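Local structure of 9.5 kDa culture filtrate antigen cfp10A (Mycobacterium tuberculosis, 3DWG) at residues C[9-14]-C[44-49]; C[13-18]-C[37-42]; C[26-31]-C[72-77]; C[60-65]-C[83-88]. The protein probably serves, once thiocarboxylated, as the sulfur donor for cysteine synthesis through the CysM-dependent pathway. All coordinates share one frame; numbering follows the deposited sequence.

Contact 1 (C[9-14]-C[44-49]); sequences TILRPH and ERLMDP
R45 reaches H14 by doubling back: with CG opposite its carbonyl carbon (chi1 -51°), the chain bends again at chi2 and chi3 and brings the guanidinium round to the imidazole. In H14, chi1 of -65° carries the ring toward R45, and chi2 sets NE2 facing it. NH1 of R45 donates to NE2 of H14 over 3.0 Å. The bond runs edge to edge, close to both planes, although ring and guanidinium are turned 54° against each other. Since its other nitrogen donates elsewhere, the imidazole is probably neutral. Leucine suits position 11 because its two methyls serve different neighbours. L11 CD2 lies over the centre of one guanidinium face, 3.8 Å from R45 CZ. L11 CD2 also touches R45 CB at 3.6 Å, whereas L11 CD1 meets L46 CD2 at 3.8 Å. The flexible, partly aliphatic R45 thus offers both a greasy stem and a charged end, the latter bordered by I10, whose CG1 is 3.9 Å from R45 NH2. Beneath this layer L11, from the 3-10 turn following strand 3-6, and L46, from the short helix 42-46, both pack on I86 of strand 83-88.

Contact 2 (C[13-18]-C[37-42]); sequences PHTGGQ and ANYSGI
The tight part of this contact is built on H14, T15, Y39 and I42. T15 lays its methyl CG2 over one face of the Y39 ring, a CH-pi contact 4.0 Å from CG2 to the ring centroid, while N38 CB covers the opposite face. A beta-branched threonine suits the place: its chi1 of 54° swings CG2 away from the carbonyl carbon and toward the aromatic, and the same T15 CG2 meets I42 CD1 at 4.0 Å. H14 O comes in at the ring edge and lies 3.2 Å from Y39 CB. The imidazole of H14, whose NE2 is taken by R45, has I42 CA over one face and donates from ND1 to S40 O at 3.3 Å. That bond is long but straight (168°). On the looser, wetter side a water gives one proton to H14 O and another to S40 O, 2.7 Å from the water, so S40 O accepts from both the ring and the solvent. Glycines occupy the turns' demanding backbone positions: G16 and G17 in a type I' turn from T15 to Q18, and G41 in a type II turn from Y39 to I42. H14 and T15, packed against Y39 to I42, join the loop between the first two strands to the link between helices 28-38 and 42-46 of this ubiquitin-like fold.

Contact 3 (C[26-31]-C[72-77]); sequences DTLGAV and GGLATA
The flat groups that meet between L28-G29 and L74 are peptide units, not rings. The peptide joining L28 to G29 has L74 CD1 over one face, toward its glycine end and 3.6 Å from G29 CA; on the opposite face lies the hydroxyl OG1 of T27. At its edge, G29 N donates to L74 O over 2.8 Å, arriving in the carbonyl plane on a lone pair. One residue back, L28 N gives its proton to T76 O at 2.9 Å, again in the carbonyl plane. The two carbonyls thereby satisfy N-H groups of the first helical turn, which have no earlier turn to bond to, and their partial negative charge would suit the positive end of the helix dipole. The same end carries a classic N-cap: T27 OG1 accepts from A30 N at 3.0 Å, which explains a short hydroxyl side chain here. A water also sits on T27 OG1 and bonds weakly to L74 O. This is how the single long helix of the ubiquitin-like beta-grasp, 28-38, is anchored at its start to the loop preceding strand 83-88. A single backbone bridge pairs T27 with A77. Within the loop, T76 OG1 donates to G73 O at 2.6 Å, and T76 N uses the same oxygen. G73 has positive phi (65°), which glycine adopts readily. L28, with CG anti to its backbone N (chi1 176°), sends its methyls inward: L28 CD2 is a loose 4.3 Å from L74 CD2, while CD1 turns to I61 on strand 59-63.

Contact 4 (C[60-65]-C[83-88]); sequences NIYVND and SVTILP
Two antiparallel strands, 59-63 and 83-88, pair near the middle of the beta-grasp sheet; the axes of segments 60-63 and 83-88 approach to 4.7 Å, their N-to-C directions 167° apart. N60 with L87 and Y62 with T85 form hydrogen-bonded pairs, each with two backbone bonds, such as N60 N to L87 O at 2.8 Å. I61 with I86, between them, and V63 with V84, beyond Y62, are the non-hydrogen-bonded pairs. Aliphatic side chains suit the face these last four share, the one turned to the helices: I61 CG2 touches V84 CG1 at 3.8 Å, aided by an I61 chi1 that sets CG2 anti to the backbone N. On the other face the Y62 ring crosses L87 at about a right angle, Y62 CE1 4.1 Å from L87 CD1, while T85 O lies at the ring edge. The pairing ends at N64, whose N donates to S83 O over 2.9 Å and whose OD1 accepts from S83 N over 3.0 Å; its left-handed backbone is one asparagine tolerates well, and D82 holds its ND2. Waters join D65 to S83, and N60 ND2 to P88 O. The chemistry implies a two-sided sheet: I61, V63, V84 and I86 are sealed into the core, whereas the Y62 and L87 side meets the chain of another protein, where an acidic residue takes Y62 OH and a basic one pairs with D65.

Contact 4 is the buried centre of the fold, held by a backbone ladder and aliphatic packing. The others are only partly buried: contacts 1 and 2 each have one direct cross-segment hydrogen bond, and contact 3 two backbone bonds at a helix start. Contacts 1 and 2 share P13 and H14, whose ring accepts a hydrogen bond from an arginine in one and donates one to a carbonyl in the other. Contacts 2 and 3 hold the two ends of helix 28-38, their centres about 19 Å apart: one uses turns, an aromatic face and water, the other capping bonds. Contact 1 joins contact 4 through L11, L46 and I86, and contact 3 joins it through L28 on I61, so both rest on the same apolar face of the sheet.

Contact 1 (C[9-14]-C[44-49])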
loop_
_atom_site.group_PDB
_atom_site.type_symbol
_atom_site.label_atom_id
_atom_site.label_comp_id
_atom_site.label_asym_id
_atom_site.label_seq_id
_atom_site.Cartn_x
_atom_site.Cartn_y
_atom_site.Cartn_z
ATOM N N THR C 9 -18.043 24.551 9.502
ATOM C CA THR C 9 -17.899 25.376 10.713
ATOM C C THR C 9 -17.813 26.865 10.426
ATOM O O THR C 9 -18.416 27.682 11.143
ATOM C CB THR C 9 -16.707 24.841 11.539
ATOM O OG1 THR C 9 -17.054 23.523 11.941
ATOM C CG2 THR C 9 -16.456 25.686 12.800
ATOM N N ILE C 10 -17.080 27.237 9.376
ATOM C CA ILE C 10 -16.872 28.637 9.038
ATOM C C ILE C 10 -18.177 29.404 8.707
ATOM O O ILE C 10 -18.234 30.615 8.891
ATOM C CB ILE C 10 -15.829 28.764 7.946
ATOM C CG1 ILE C 10 -15.392 30.201 7.786
ATOM C CG2 ILE C 10 -16.319 28.119 6.607
ATOM C CD1 ILE C 10 -14.378 30.408 6.688
ATOM N N LEU C 11 -19.206 28.687 8.280
ATOM C CA LEU C 11 -20.472 29.355 7.918
ATOM C C LEU C 11 -21.562 29.244 8.953
ATOM O O LEU C 11 -22.696 29.773 8.771
ATOM C CB LEU C 11 -21.006 28.827 6.580
ATOM C CG LEU C 11 -20.114 29.060 5.363
ATOM C CD1 LEU C 11 -20.784 28.378 4.185
ATOM C CD2 LEU C 11 -19.955 30.592 5.170
ATOM N N ARG C 12 -21.268 28.539 10.048
ATOM C CA ARG C 12 -22.289 28.309 11.074
ATOM C C ARG C 12 -22.752 29.563 11.858
ATOM O O ARG C 12 -23.824 29.546 12.453
ATOM C CB ARG C 12 -21.804 27.214 12.014
ATOM C CG ARG C 12 -21.937 25.828 11.396
ATOM C CD ARG C 12 -21.365 24.733 12.317
ATOM N NE ARG C 12 -20.933 23.615 11.485
ATOM C CZ ARG C 12 -20.228 22.572 11.889
ATOM N NH1 ARG C 12 -19.887 22.466 13.163
ATOM N NH2 ARG C 12 -19.881 21.634 11.006
ATOM N N PRO C 13 -21.954 30.625 11.867
ATOM C CA PRO C 13 -22.525 31.853 12.440
ATOM C C PRO C 13 -23.747 32.362 11.679
ATOM O O PRO C 13 -24.490 33.206 12.221
ATOM C CB PRO C 13 -21.396 32.857 12.249
ATOM C CG PRO C 13 -20.162 32.025 12.372
ATOM C CD PRO C 13 -20.541 30.838 11.498
ATOM N N HIS C 14 -23.949 31.905 10.442
ATOM C CA HIS C 14 -25.150 32.312 9.686
ATOM C C HIS C 14 -26.342 31.465 9.984
ATOM O O HIS C 14 -27.492 31.866 9.704
ATOM C CB HIS C 14 -24.872 32.287 8.184
ATOM C CG HIS C 14 -23.855 33.283 7.778
ATOM N ND1 HIS C 14 -24.186 34.584 7.467
ATOM C CD2 HIS C 14 -22.506 33.193 7.658
ATOM C CE1 HIS C 14 -23.084 35.255 7.182
ATOM N NE2 HIS C 14 -22.051 34.436 7.292
ATOM N N GLU C 44 -24.050 35.317 0.066
ATOM C CA GLU C 44 -22.916 36.132 -0.282
ATOM C C GLU C 44 -21.571 35.455 0.040
ATOM O O GLU C 44 -20.577 35.702 -0.653
ATOM C CB GLU C 44 -23.002 37.489 0.426
ATOM N N ARG C 45 -21.550 34.629 1.088
ATOM C CA ARG C 45 -20.352 33.865 1.450
ATOM C C ARG C 45 -20.012 32.736 0.482
ATOM O O ARG C 45 -18.855 32.310 0.370
ATOM C CB ARG C 45 -20.497 33.259 2.863
ATOM C CG ARG C 45 -20.917 34.221 3.993
ATOM C CD ARG C 45 -19.813 35.155 4.432
ATOM N NE ARG C 45 -18.546 34.459 4.750
ATOM C CZ ARG C 45 -18.235 33.872 5.911
ATOM N NH1 ARG C 45 -19.104 33.827 6.931
ATOM N NH2 ARG C 45 -17.044 33.290 6.042
ATOM N N LEU C 46 -21.021 32.256 -0.244
ATOM C CA LEU C 46 -20.846 31.180 -1.210
ATOM C C LEU C 46 -20.426 31.667 -2.586
ATOM O O LEU C 46 -19.874 30.917 -3.398
ATOM C CB LEU C 46 -22.168 30.422 -1.350
ATOM C CG LEU C 46 -22.746 29.800 -0.081
ATOM C CD1 LEU C 46 -24.006 29.049 -0.415
ATOM C CD2 LEU C 46 -21.675 28.808 0.501
ATOM N N MET C 47 -20.739 32.935 -2.880
ATOM C CA MET C 47 -20.583 33.433 -4.250
ATOM C C MET C 47 -19.295 34.257 -4.428
ATOM O O MET C 47 -18.752 34.802 -3.482
ATOM C CB MET C 47 -21.820 34.277 -4.637
ATOM C CG MET C 47 -23.165 33.547 -4.574
ATOM S SD MET C 47 -23.252 31.973 -5.424
ATOM C CE MET C 47 -23.481 32.451 -7.149
ATOM N N ASP C 48 -18.786 34.328 -5.644
ATOM C CA ASP C 48 -17.567 35.068 -5.932
ATOM C C ASP C 48 -17.883 36.576 -5.947
ATOM O O ASP C 48 -18.670 37.040 -6.792
ATOM C CB ASP C 48 -17.001 34.561 -7.268
ATOM C CG ASP C 48 -15.659 35.146 -7.608
ATOM O OD1 ASP C 48 -15.289 36.225 -7.091
ATOM O OD2 ASP C 48 -15.007 34.532 -8.462
ATOM N N PRO C 49 -17.270 37.347 -5.021
ATOM C CA PRO C 49 -17.602 38.776 -4.920
ATOM C C PRO C 49 -17.233 39.539 -6.203
ATOM O O PRO C 49 -17.805 40.586 -6.470
ATOM C CB PRO C 49 -16.742 39.264 -3.744
ATOM C CG PRO C 49 -15.592 38.302 -3.686
ATOM C CD PRO C 49 -16.194 36.965 -4.083
#

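Contact 2 (C[13-18]-C[37-42])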
loop_
_atom_site.group_PDB
_atom_site.type_symbol
_atom_site.label_atom_id
_atom_site.label_comp_id
_atom_site.label_asym_id
_atom_site.label_seq_id
_atom_site.Cartn_x
_atom_site.Cartn_y
_atom_site.Cartn_z
ATOM N N PRO C 13 -21.954 30.625 11.867
ATOM C CA PRO C 13 -22.525 31.853 12.440
ATOM C C PRO C 13 -23.747 32.362 11.679
ATOM O O PRO C 13 -24.490 33.206 12.221
ATOM C CB PRO C 13 -21.396 32.857 12.249
ATOM C CG PRO C 13 -20.162 32.025 12.372
ATOM C CD PRO C 13 -20.541 30.838 11.498
ATOM N N HIS C 14 -23.949 31.905 10.442
ATOM C CA HIS C 14 -25.150 32.312 9.686
ATOM C C HIS C 14 -26.342 31.465 9.984
ATOM O O HIS C 14 -27.492 31.866 9.704
ATOM C CB HIS C 14 -24.872 32.287 8.184
ATOM C CG HIS C 14 -23.855 33.283 7.778
ATOM N ND1 HIS C 14 -24.186 34.584 7.467
ATOM C CD2 HIS C 14 -22.506 33.193 7.658
ATOM C CE1 HIS C 14 -23.084 35.255 7.182
ATOM N NE2 HIS C 14 -22.051 34.436 7.292
ATOM N N THR C 15 -26.101 30.282 10.527
ATOM C CA THR C 15 -27.156 29.331 10.763
ATOM C C THR C 15 -27.400 29.124 12.260
ATOM O O THR C 15 -27.882 28.079 12.645
ATOM C CB THR C 15 -26.848 27.975 10.115
ATOM O OG1 THR C 15 -25.549 27.508 10.570
ATOM C CG2 THR C 15 -26.826 28.110 8.586
ATOM N N GLY C 16 -27.091 30.125 13.077
ATOM C CA GLY C 16 -27.282 29.995 14.524
ATOM C C GLY C 16 -26.479 28.860 15.131
ATOM O O GLY C 16 -26.888 28.233 16.134
ATOM N N GLY C 17 -25.360 28.559 14.512
ATOM C CA GLY C 17 -24.531 27.456 14.944
ATOM C C GLY C 17 -24.879 26.061 14.489
ATOM O O GLY C 17 -24.197 25.140 14.808
ATOM N N GLN C 18 -25.924 25.914 13.705
ATOM C CA GLN C 18 -26.403 24.611 13.308
ATOM C C GLN C 18 -25.537 24.023 12.186
ATOM O O GLN C 18 -25.237 24.693 11.254
ATOM C CB GLN C 18 -27.848 24.682 12.825
ATOM C CG GLN C 18 -28.876 25.126 13.867
ATOM C CD GLN C 18 -30.190 25.457 13.211
ATOM O OE1 GLN C 18 -30.452 26.585 12.831
ATOM N NE2 GLN C 18 -30.992 24.474 13.045
ATOM N N ALA C 37 -33.032 32.976 2.507
ATOM C CA ALA C 37 -34.328 33.405 3.137
ATOM C C ALA C 37 -34.319 33.105 4.628
ATOM O O ALA C 37 -34.880 33.859 5.412
ATOM C CB ALA C 37 -35.549 32.747 2.462
ATOM N N ASN C 38 -33.723 31.971 5.026
ATOM C CA ASN C 38 -33.763 31.568 6.434
ATOM C C ASN C 38 -32.532 31.998 7.241
ATOM O O ASN C 38 -32.618 32.118 8.467
ATOM C CB ASN C 38 -33.995 30.060 6.583
ATOM C CG ASN C 38 -35.361 29.642 6.106
ATOM O OD1 ASN C 38 -36.376 30.117 6.632
ATOM N ND2 ASN C 38 -35.414 28.767 5.098
ATOM N N TYR C 39 -31.422 32.255 6.533
ATOM C CA TYR C 39 -30.080 32.449 7.138
ATOM C C TYR C 39 -29.348 33.588 6.444
ATOM O O TYR C 39 -28.390 33.403 5.660
ATOM C CB TYR C 39 -29.256 31.133 7.121
ATOM C CG TYR C 39 -30.017 29.932 7.658
ATOM C CD1 TYR C 39 -30.507 28.954 6.816
ATOM C CD2 TYR C 39 -30.303 29.807 9.046
ATOM C CE1 TYR C 39 -31.236 27.859 7.286
ATOM C CE2 TYR C 39 -31.005 28.735 9.521
ATOM C CZ TYR C 39 -31.479 27.762 8.670
ATOM O OH TYR C 39 -32.181 26.694 9.163
ATOM N N SER C 40 -29.819 34.797 6.734
ATOM C CA SER C 40 -29.360 36.000 6.084
ATOM C C SER C 40 -27.849 36.069 6.000
ATOM O O SER C 40 -27.167 35.794 6.982
ATOM C CB SER C 40 -29.895 37.202 6.892
ATOM O OG SER C 40 -29.726 38.415 6.186
ATOM N N GLY C 41 -27.337 36.418 4.818
ATOM C CA GLY C 41 -25.913 36.671 4.606
ATOM C C GLY C 41 -25.167 35.443 4.102
ATOM O O GLY C 41 -23.995 35.546 3.709
ATOM N N ILE C 42 -25.826 34.287 4.116
ATOM C CA ILE C 42 -25.097 33.047 3.811
ATOM C C ILE C 42 -24.762 33.016 2.322
ATOM O O ILE C 42 -23.671 32.657 1.969
ATOM C CB ILE C 42 -25.797 31.740 4.331
ATOM C CG1 ILE C 42 -24.790 30.571 4.391
ATOM C CG2 ILE C 42 -27.092 31.364 3.533
ATOM C CD1 ILE C 42 -25.308 29.324 5.064
HETATM O O HOH W 1 -27.652 34.939 9.508
#

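Contact 3 (C[26-31]-C[72-77])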
loop_
_atom_site.group_PDB
_atom_site.type_symbol
_atom_site.label_atom_id
_atom_site.label_comp_id
_atom_site.label_asym_id
_atom_site.label_seq_id
_atom_site.Cartn_x
_atom_site.Cartn_y
_atom_site.Cartn_z
ATOM N N ASP C 26 -35.442 23.128 -6.263
ATOM C CA ASP C 26 -35.253 22.079 -7.243
ATOM C C ASP C 26 -33.963 22.191 -8.027
ATOM O O ASP C 26 -33.714 21.369 -8.945
ATOM C CB ASP C 26 -36.467 21.960 -8.198
ATOM C CG ASP C 26 -36.736 23.199 -8.958
ATOM O OD1 ASP C 26 -35.950 24.164 -8.919
ATOM O OD2 ASP C 26 -37.764 23.189 -9.669
ATOM N N THR C 27 -33.168 23.211 -7.675
ATOM C CA THR C 27 -31.803 23.376 -8.194
ATOM C C THR C 27 -30.912 23.840 -7.027
ATOM O O THR C 27 -31.422 24.323 -6.009
ATOM C CB THR C 27 -31.685 24.431 -9.309
ATOM O OG1 THR C 27 -31.945 25.711 -8.724
ATOM C CG2 THR C 27 -32.639 24.100 -10.510
ATOM N N LEU C 28 -29.588 23.683 -7.172
ATOM C CA LEU C 28 -28.693 24.291 -6.182
ATOM C C LEU C 28 -28.947 25.781 -5.947
ATOM O O LEU C 28 -29.029 26.234 -4.791
ATOM C CB LEU C 28 -27.221 24.038 -6.493
ATOM C CG LEU C 28 -26.208 24.713 -5.564
ATOM C CD1 LEU C 28 -26.311 24.257 -4.082
ATOM C CD2 LEU C 28 -24.776 24.490 -6.128
ATOM N N GLY C 29 -29.146 26.527 -7.035
ATOM C CA GLY C 29 -29.446 27.970 -6.865
ATOM C C GLY C 29 -30.707 28.201 -6.036
ATOM O O GLY C 29 -30.740 29.125 -5.206
ATOM N N ALA C 30 -31.730 27.351 -6.203
ATOM C CA ALA C 30 -32.970 27.415 -5.411
ATOM C C ALA C 30 -32.704 27.077 -3.946
ATOM O O ALA C 30 -33.240 27.678 -3.009
ATOM C CB ALA C 30 -34.031 26.549 -5.997
ATOM N N VAL C 31 -31.833 26.081 -3.741
ATOM C CA VAL C 31 -31.513 25.782 -2.335
ATOM C C VAL C 31 -30.758 26.940 -1.698
ATOM O O VAL C 31 -31.050 27.288 -0.530
ATOM C CB VAL C 31 -30.669 24.496 -2.277
ATOM C CG1 VAL C 31 -29.940 24.365 -0.895
ATOM C CG2 VAL C 31 -31.544 23.295 -2.540
ATOM N N GLY C 72 -23.524 21.330 -13.879
ATOM C CA GLY C 72 -24.320 22.531 -14.218
ATOM C C GLY C 72 -24.251 23.668 -13.230
ATOM O O GLY C 72 -25.017 24.668 -13.337
ATOM N N GLY C 73 -23.389 23.539 -12.208
ATOM C CA GLY C 73 -23.257 24.636 -11.256
ATOM C C GLY C 73 -24.534 24.861 -10.463
ATOM O O GLY C 73 -25.193 23.910 -9.969
ATOM N N LEU C 74 -24.947 26.130 -10.394
ATOM C CA LEU C 74 -26.168 26.474 -9.655
ATOM C C LEU C 74 -27.431 25.877 -10.304
ATOM O O LEU C 74 -28.434 25.664 -9.632
ATOM C CB LEU C 74 -26.274 27.999 -9.529
ATOM C CG LEU C 74 -25.352 28.772 -8.547
ATOM C CD1 LEU C 74 -26.057 29.177 -7.260
ATOM C CD2 LEU C 74 -23.989 28.144 -8.202
ATOM N N ALA C 75 -27.352 25.508 -11.578
ATOM C CA ALA C 75 -28.459 24.829 -12.240
ATOM C C ALA C 75 -28.597 23.338 -11.990
ATOM O O ALA C 75 -29.556 22.653 -12.418
ATOM C CB ALA C 75 -28.409 25.106 -13.733
ATOM N N THR C 76 -27.659 22.798 -11.179
ATOM C CA THR C 76 -27.720 21.407 -10.894
ATOM C C THR C 76 -29.045 21.010 -10.272
ATOM O O THR C 76 -29.464 21.626 -9.267
ATOM C CB THR C 76 -26.583 21.052 -9.908
ATOM O OG1 THR C 76 -25.309 21.326 -10.488
ATOM C CG2 THR C 76 -26.693 19.537 -9.540
ATOM N N ALA C 77 -29.710 19.988 -10.831
ATOM C CA ALA C 77 -31.021 19.565 -10.326
ATOM C C ALA C 77 -30.941 18.934 -8.979
ATOM O O ALA C 77 -29.983 18.176 -8.683
ATOM C CB ALA C 77 -31.709 18.611 -11.297
HETATM O O HOH W 2 -31.210 27.573 -10.502
#

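Contact 4 (C[60-65]-C[83-88])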
loop_
_atom_site.group_PDB
_atom_site.type_symbol
_atom_site.label_atom_id
_atom_site.label_comp_id
_atom_site.label_asym_id
_atom_site.label_seq_id
_atom_site.Cartn_x
_atom_site.Cartn_y
_atom_site.Cartn_z
ATOM N N ASN C 60 -16.605 24.644 -2.291
ATOM C CA ASN C 60 -17.014 23.462 -3.035
ATOM C C ASN C 60 -18.368 23.023 -2.564
ATOM O O ASN C 60 -18.658 23.026 -1.363
ATOM C CB ASN C 60 -15.998 22.310 -2.825
ATOM C CG ASN C 60 -14.665 22.605 -3.467
ATOM O OD1 ASN C 60 -14.589 23.167 -4.595
ATOM N ND2 ASN C 60 -13.568 22.253 -2.753
ATOM N N ILE C 61 -19.238 22.712 -3.516
ATOM C CA ILE C 61 -20.553 22.189 -3.171
ATOM C C ILE C 61 -20.859 20.907 -3.920
ATOM O O ILE C 61 -20.583 20.767 -5.117
ATOM C CB ILE C 61 -21.674 23.252 -3.435
ATOM C CG1 ILE C 61 -21.267 24.551 -2.723
ATOM C CG2 ILE C 61 -23.023 22.707 -2.937
ATOM C CD1 ILE C 61 -22.337 25.733 -2.729
ATOM N N TYR C 62 -21.447 19.946 -3.195
ATOM C CA TYR C 62 -21.756 18.634 -3.729
ATOM C C TYR C 62 -23.238 18.292 -3.487
ATOM O O TYR C 62 -23.775 18.625 -2.453
ATOM C CB TYR C 62 -20.860 17.575 -3.047
ATOM C CG TYR C 62 -19.388 17.920 -3.024
ATOM C CD1 TYR C 62 -18.883 18.742 -2.038
ATOM C CD2 TYR C 62 -18.517 17.425 -3.990
ATOM C CE1 TYR C 62 -17.580 19.101 -2.022
ATOM C CE2 TYR C 62 -17.154 17.786 -3.981
ATOM C CZ TYR C 62 -16.718 18.590 -2.968
ATOM O OH TYR C 62 -15.403 19.016 -2.844
ATOM N N VAL C 63 -23.869 17.724 -4.504
ATOM C CA VAL C 63 -25.260 17.247 -4.387
ATOM C C VAL C 63 -25.124 15.736 -4.481
ATOM O O VAL C 63 -24.602 15.232 -5.488
ATOM C CB VAL C 63 -26.150 17.801 -5.563
ATOM C CG1 VAL C 63 -27.506 17.087 -5.544
ATOM C CG2 VAL C 63 -26.313 19.312 -5.440
ATOM N N ASN C 64 -25.610 15.023 -3.455
ATOM C CA ASN C 64 -25.417 13.545 -3.349
ATOM C C ASN C 64 -23.970 13.114 -3.706
ATOM O O ASN C 64 -23.726 12.202 -4.508
ATOM C CB ASN C 64 -26.397 12.765 -4.180
ATOM C CG ASN C 64 -27.811 13.021 -3.756
ATOM O OD1 ASN C 64 -28.085 13.245 -2.576
ATOM N ND2 ASN C 64 -28.715 13.039 -4.730
ATOM N N ASP C 65 -23.045 13.885 -3.148
ATOM C CA ASP C 65 -21.614 13.619 -3.274
ATOM C C ASP C 65 -20.970 14.003 -4.599
ATOM O O ASP C 65 -19.767 13.831 -4.766
ATOM C CB ASP C 65 -21.302 12.163 -2.923
ATOM C CG ASP C 65 -21.531 11.870 -1.413
ATOM O OD1 ASP C 65 -21.516 12.837 -0.610
ATOM O OD2 ASP C 65 -21.719 10.683 -1.052
ATOM N N SER C 83 -28.957 15.227 -0.432
ATOM C CA SER C 83 -28.041 15.859 0.514
ATOM C C SER C 83 -27.254 16.879 -0.281
ATOM O O SER C 83 -26.847 16.614 -1.437
ATOM C CB SER C 83 -26.998 14.851 1.016
ATOM O OG SER C 83 -26.192 14.390 -0.083
ATOM N N VAL C 84 -27.041 18.003 0.355
ATOM C CA VAL C 84 -26.167 19.022 -0.184
ATOM C C VAL C 84 -25.041 19.286 0.823
ATOM O O VAL C 84 -25.309 19.497 2.032
ATOM C CB VAL C 84 -26.934 20.380 -0.478
ATOM C CG1 VAL C 84 -25.955 21.441 -0.874
ATOM C CG2 VAL C 84 -27.981 20.136 -1.578
ATOM N N THR C 85 -23.777 19.234 0.351
ATOM C CA THR C 85 -22.612 19.399 1.240
ATOM C C THR C 85 -21.808 20.627 0.820
ATOM O O THR C 85 -21.425 20.727 -0.343
ATOM C CB THR C 85 -21.713 18.150 1.112
ATOM O OG1 THR C 85 -22.499 16.971 1.349
ATOM C CG2 THR C 85 -20.502 18.247 2.093
ATOM N N ILE C 86 -21.545 21.539 1.734
ATOM C CA ILE C 86 -20.767 22.720 1.453
ATOM C C ILE C 86 -19.435 22.633 2.210
ATOM O O ILE C 86 -19.449 22.426 3.427
ATOM C CB ILE C 86 -21.563 24.012 1.944
ATOM C CG1 ILE C 86 -22.915 24.031 1.208
ATOM C CG2 ILE C 86 -20.768 25.251 1.727
ATOM C CD1 ILE C 86 -23.774 25.194 1.696
ATOM N N LEU C 87 -18.334 22.818 1.503
ATOM C CA LEU C 87 -17.004 22.712 2.187
ATOM C C LEU C 87 -16.067 23.784 1.614
ATOM O O LEU C 87 -16.091 24.038 0.396
ATOM C CB LEU C 87 -16.369 21.343 1.873
ATOM C CG LEU C 87 -17.052 20.136 2.475
ATOM C CD1 LEU C 87 -16.520 18.846 1.914
ATOM C CD2 LEU C 87 -16.879 20.190 4.027
ATOM N N PRO C 88 -15.240 24.404 2.455
ATOM C CA PRO C 88 -14.176 25.269 1.938
ATOM C C PRO C 88 -13.084 24.399 1.301
ATOM O O PRO C 88 -12.973 23.198 1.603
ATOM C CB PRO C 88 -13.550 25.918 3.210
ATOM C CG PRO C 88 -13.864 25.013 4.249
ATOM C CD PRO C 88 -15.122 24.193 3.919
HETATM O O HOH W 3 -12.954 21.119 -0.139
HETATM O O HOH W 4 -23.737 15.669 -0.795
HETATM O O HOH W 5 -23.906 13.449 0.825
#